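Local coordinates for nitroreductase family protein (Lactobacillus plantarum, PDB 4QLX), which probably reduces the enone 10-oxo-(11E)-octadecenoate to 10-oxooctadecanoate with NADH and a bound FMN, a step in the saturation of polyunsaturated fatty acids, at residues N13-A16 against D17-N21; L39-M42 against I43-A47. All coordinates share one frame; numbering follows the deposited sequence.

Overall arrangement
From the N terminus the chain first reaches contact 1, where 13-16 runs without a break into 17-21 and forms the short helix 15-20 with its cap. Contact 2, 39-42 with 43-47, follows within the next helix, 36-46. The two stand in series: each closes a helical turn, neither nests in nor crosses the other, and their centres lie about 18 Å apart with about 9 Å between nearest atoms. Helix 137-161 is touched from both, through Val18 and Asn21 in contact 1 and Met42, Glu45 and Ala46 in contact 2. Contact 1 meets the second subunit through seven residues, contact 2 only through Glu45, on its Phe20; contact 2 also packs Leu39, Ile43 and Ala47 on strand 58-63.

Contact 1. Residues N13-A16 against D17-N21; sequences NDLA and DVMFN
Asp14 caps helix 15-20 by reaching over to Asp17. Asp14 CB lies 4.0 Å from Asp17 CB, and Asp14 CG 3.6 Å from it. With CG anti to the backbone N (chi1 -179°), Asp14 OD1 is carried to Asp17 N, 3.2 Å away, in a nearly straight bond (N-H...O 173°) that arrives from above the carboxylate plane. Asp14 OD2 rests 3.7 Å from Asp17 CB. This is an N-cap, and OD1 has a second donor in Asn13 ND2 of the second subunit, so the start of the helix is built into the dimer interface of this nitroreductase-family protein. Val18 N bonds to Asp14 O as the first turn closes, while Val18 CG2 packs 3.3 Å from that oxygen. Further along, Leu15 and Met19 run alongside each other in the same direction; the bend at chi3 of Met19 (-51°) sets its CE 4.0 Å from Leu15 CD2. Phe20 N bonds to Ala16 O, and the ring carbon CD2 of Phe20 lies 3.9 Å from Ala16 CB. At the far end Asn21 ND2 donates to Asp17 OD1 over 2.8 Å, and Asn12 ND2 takes the other oxygen, OD2.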
loop_
_atom_site.group_PDB
_atom_site.type_symbol
_atom_site.label_atom_id
_atom_site.label_comp_id
_atom_site.label_asym_id
_atom_site.label_seq_id
_atom_site.Cartn_x
_atom_site.Cartn_y
_atom_site.Cartn_z
ATOM N N ASN A 13 13.271 -7.480 10.465
ATOM C CA ASN A 13 12.384 -8.429 9.801
ATOM C C ASN A 13 11.186 -8.784 10.675
ATOM O O ASN A 13 10.490 -9.760 10.420
ATOM C CB ASN A 13 13.166 -9.682 9.418
ATOM C CG ASN A 13 12.425 -10.558 8.437
ATOM O OD1 ASN A 13 11.900 -10.076 7.441
ATOM N ND2 ASN A 13 12.357 -11.849 8.730
ATOM N N ASP A 14 10.963 -7.975 11.711
ATOM C CA ASP A 14 9.816 -8.107 12.611
ATOM C C ASP A 14 8.600 -7.363 12.030
ATOM O O ASP A 14 8.520 -6.150 12.133
ATOM C CB ASP A 14 10.195 -7.560 14.003
ATOM C CG ASP A 14 9.075 -7.682 15.034
ATOM O OD1 ASP A 14 7.890 -7.817 14.663
ATOM O OD2 ASP A 14 9.393 -7.613 16.248
ATOM N N LEU A 15 7.657 -8.096 11.434
ATOM C CA LEU A 15 6.526 -7.471 10.739
ATOM C C LEU A 15 5.714 -6.534 11.635
ATOM O O LEU A 15 5.394 -5.413 11.243
ATOM C CB LEU A 15 5.600 -8.549 10.152
ATOM C CG LEU A 15 4.412 -8.074 9.304
ATOM C CD1 LEU A 15 4.120 -9.075 8.241
ATOM C CD2 LEU A 15 3.146 -7.867 10.133
ATOM N N ALA A 16 5.386 -7.001 12.836
ATOM C CA ALA A 16 4.579 -6.216 13.759
ATOM C C ALA A 16 5.271 -4.895 14.101
ATOM O O ALA A 16 4.655 -3.822 14.079
ATOM C CB ALA A 16 4.291 -7.017 15.016
ATOM N N ASP A 17 6.561 -4.970 14.394
ATOM C CA ASP A 17 7.309 -3.756 14.698
ATOM C C ASP A 17 7.404 -2.846 13.473
ATOM O O ASP A 17 7.183 -1.639 13.565
ATOM C CB ASP A 17 8.710 -4.090 15.210
ATOM C CG ASP A 17 9.492 -2.845 15.620
ATOM O OD1 ASP A 17 9.092 -2.186 16.596
ATOM O OD2 ASP A 17 10.503 -2.525 14.966
ATOM N N VAL A 18 7.720 -3.425 12.322
ATOM C CA VAL A 18 7.851 -2.622 11.115
ATOM C C VAL A 18 6.556 -1.892 10.794
ATOM O O VAL A 18 6.554 -0.674 10.621
ATOM C CB VAL A 18 8.286 -3.493 9.914
ATOM C CG1 VAL A 18 8.107 -2.727 8.603
ATOM C CG2 VAL A 18 9.731 -3.916 10.092
ATOM N N MET A 19 5.445 -2.629 10.751
ATOM C CA MET A 19 4.159 -2.055 10.345
ATOM C C MET A 19 3.414 -1.274 11.432
ATOM O O MET A 19 2.846 -0.212 11.156
ATOM C CB MET A 19 3.242 -3.178 9.814
ATOM C CG MET A 19 1.898 -2.697 9.274
ATOM S SD MET A 19 0.875 -4.088 8.684
ATOM C CE MET A 19 2.058 -4.912 7.612
ATOM N N PHE A 20 3.399 -1.793 12.656
ATOM C CA PHE A 20 2.555 -1.206 13.708
ATOM C C PHE A 20 3.272 -0.134 14.545
ATOM O O PHE A 20 2.632 0.624 15.284
ATOM C CB PHE A 20 2.023 -2.312 14.626
ATOM C CG PHE A 20 1.290 -3.403 13.900
ATOM C CD1 PHE A 20 0.605 -3.136 12.718
ATOM C CD2 PHE A 20 1.283 -4.695 14.392
ATOM C CE1 PHE A 20 -0.078 -4.141 12.043
ATOM C CE2 PHE A 20 0.607 -5.713 13.717
ATOM C CZ PHE A 20 -0.075 -5.429 12.536
ATOM N N ASN A 21 4.592 -0.070 14.430
ATOM C CA ASN A 21 5.363 1.011 15.058
ATOM C C ASN A 21 5.911 1.971 14.018
ATOM O O ASN A 21 6.865 2.711 14.282
ATOM C CB ASN A 21 6.514 0.460 15.899
ATOM C CG ASN A 21 6.043 -0.143 17.198
ATOM O OD1 ASN A 21 5.141 0.389 17.848
ATOM N ND2 ASN A 21 6.650 -1.261 17.589
#

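Contact 2. Residues L39-M42 against I43-A47; sequences LQKM and IAEAA
Glu45 folds back over the carbonyl of Lys41, one turn earlier in helix 36-46, and the backbone beneath them is regular. Four i to i+4 hydrogen bonds join the segments: Ile43 N to Leu39 O, Ala44 N to Gln40 O, Glu45 N to Lys41 O at 2.9 Å, and Ala46 N to Met42 O. Their N-H...O angles stay between 159° and 163°, consistent with regular alpha-helix as far as Ala46; Ala47 N then makes weak bonds to Ile43 O and Ala44 O as the chain leaves helical geometry.

Van der Waals contacts across the segments set side-chain carbons against carbonyl oxygens. Ile43 CG1, set beside its own backbone N (chi1 -73°), is 3.4 Å from Leu39 O, and Ile43 CD1 follows at 3.6 Å from the same oxygen. Glu45 CG sits 3.2 Å from Lys41 O. Outward, the helix packs on strand 58-63, where Leu39 and Ile43 both meet Val62, and on helix 137-161, where Met42 and Glu45 touch Val158.

Among the charged groups, the Glu45 chain passes roughly perpendicular to that of Lys41. Glu45 OE2 is 4.1 Å from Lys41 CG but 6.2 Å from Lys41 NZ, too far for a salt bridge. The buried carboxylate is held instead by His162 NE2 at OE1 and Asn9 ND2 at OE2. Replacing Glu45 by an alanine is likely to leave His162 and Asn9 without their acceptor and to open a gap beside Val158. The turn is thus closed by main-chain bonds, while the carboxylate ties it to Asn9 and His162.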
loop_
_atom_site.group_PDB
_atom_site.type_symbol
_atom_site.label_atom_id
_atom_site.label_comp_id
_atom_site.label_asym_id
_atom_site.label_seq_id
_atom_site.Cartn_x
_atom_site.Cartn_y
_atom_site.Cartn_z
ATOM N N LEU A 39 19.409 1.996 -2.236
ATOM C CA LEU A 39 18.155 2.606 -2.668
ATOM C C LEU A 39 17.500 1.768 -3.766
ATOM O O LEU A 39 16.282 1.572 -3.758
ATOM C CB LEU A 39 18.368 4.037 -3.167
ATOM C CG LEU A 39 18.634 5.132 -2.123
ATOM C CD1 LEU A 39 18.945 6.443 -2.844
ATOM C CD2 LEU A 39 17.448 5.321 -1.185
ATOM N N GLN A 40 18.313 1.285 -4.703
ATOM C CA GLN A 40 17.819 0.447 -5.803
ATOM C C GLN A 40 17.275 -0.862 -5.268
ATOM O O GLN A 40 16.283 -1.388 -5.775
ATOM C CB GLN A 40 18.929 0.153 -6.817
ATOM C CG GLN A 40 19.391 1.346 -7.601
ATOM C CD GLN A 40 20.385 0.971 -8.696
ATOM O OE1 GLN A 40 21.322 0.183 -8.485
ATOM N NE2 GLN A 40 20.184 1.536 -9.868
ATOM N N LYS A 41 17.961 -1.403 -4.266
ATOM C CA LYS A 41 17.522 -2.618 -3.599
ATOM C C LYS A 41 16.149 -2.443 -2.928
ATOM O O LYS A 41 15.276 -3.299 -3.064
ATOM C CB LYS A 41 18.560 -3.053 -2.565
ATOM C CG LYS A 41 18.679 -4.553 -2.422
ATOM C CD LYS A 41 19.155 -5.165 -3.741
ATOM C CE LYS A 41 18.717 -6.614 -3.878
ATOM N NZ LYS A 41 18.883 -7.105 -5.285
ATOM N N MET A 42 15.964 -1.328 -2.219
ATOM C CA MET A 42 14.699 -1.041 -1.536
ATOM C C MET A 42 13.555 -0.837 -2.518
ATOM O O MET A 42 12.436 -1.304 -2.288
ATOM C CB MET A 42 14.843 0.192 -0.625
ATOM C CG MET A 42 15.777 -0.043 0.542
ATOM S SD MET A 42 15.772 1.270 1.791
ATOM C CE MET A 42 16.392 2.649 0.853
ATOM N N ILE A 43 13.835 -0.141 -3.616
ATOM C CA ILE A 43 12.842 0.054 -4.664
ATOM C C ILE A 43 12.440 -1.285 -5.310
ATOM O O ILE A 43 11.258 -1.546 -5.523
ATOM C CB ILE A 43 13.355 1.028 -5.736
ATOM C CG1 ILE A 43 13.364 2.456 -5.171
ATOM C CG2 ILE A 43 12.484 0.957 -7.004
ATOM C CD1 ILE A 43 14.150 3.456 -6.011
ATOM N N ALA A 44 13.413 -2.139 -5.610
ATOM C CA ALA A 44 13.105 -3.470 -6.150
ATOM C C ALA A 44 12.274 -4.284 -5.151
ATOM O O ALA A 44 11.309 -4.935 -5.523
ATOM C CB ALA A 44 14.396 -4.213 -6.512
ATOM N N GLU A 45 12.626 -4.218 -3.872
ATOM C CA GLU A 45 11.857 -4.920 -2.841
ATOM C C GLU A 45 10.400 -4.431 -2.750
ATOM O O GLU A 45 9.468 -5.238 -2.647
ATOM C CB GLU A 45 12.562 -4.782 -1.495
ATOM C CG GLU A 45 13.810 -5.658 -1.399
ATOM C CD GLU A 45 14.725 -5.305 -0.232
ATOM O OE1 GLU A 45 14.469 -4.298 0.474
ATOM O OE2 GLU A 45 15.718 -6.038 -0.025
ATOM N N ALA A 46 10.197 -3.121 -2.815
ATOM C CA ALA A 46 8.845 -2.563 -2.829
ATOM C C ALA A 46 8.037 -3.004 -4.054
ATOM O O ALA A 46 6.816 -3.145 -3.989
ATOM C CB ALA A 46 8.903 -1.044 -2.771
ATOM N N ALA A 47 8.723 -3.220 -5.171
ATOM C CA ALA A 47 8.036 -3.482 -6.437
ATOM C C ALA A 47 7.646 -4.948 -6.568
ATOM O O ALA A 47 7.158 -5.378 -7.622
ATOM C CB ALA A 47 8.896 -3.049 -7.619
#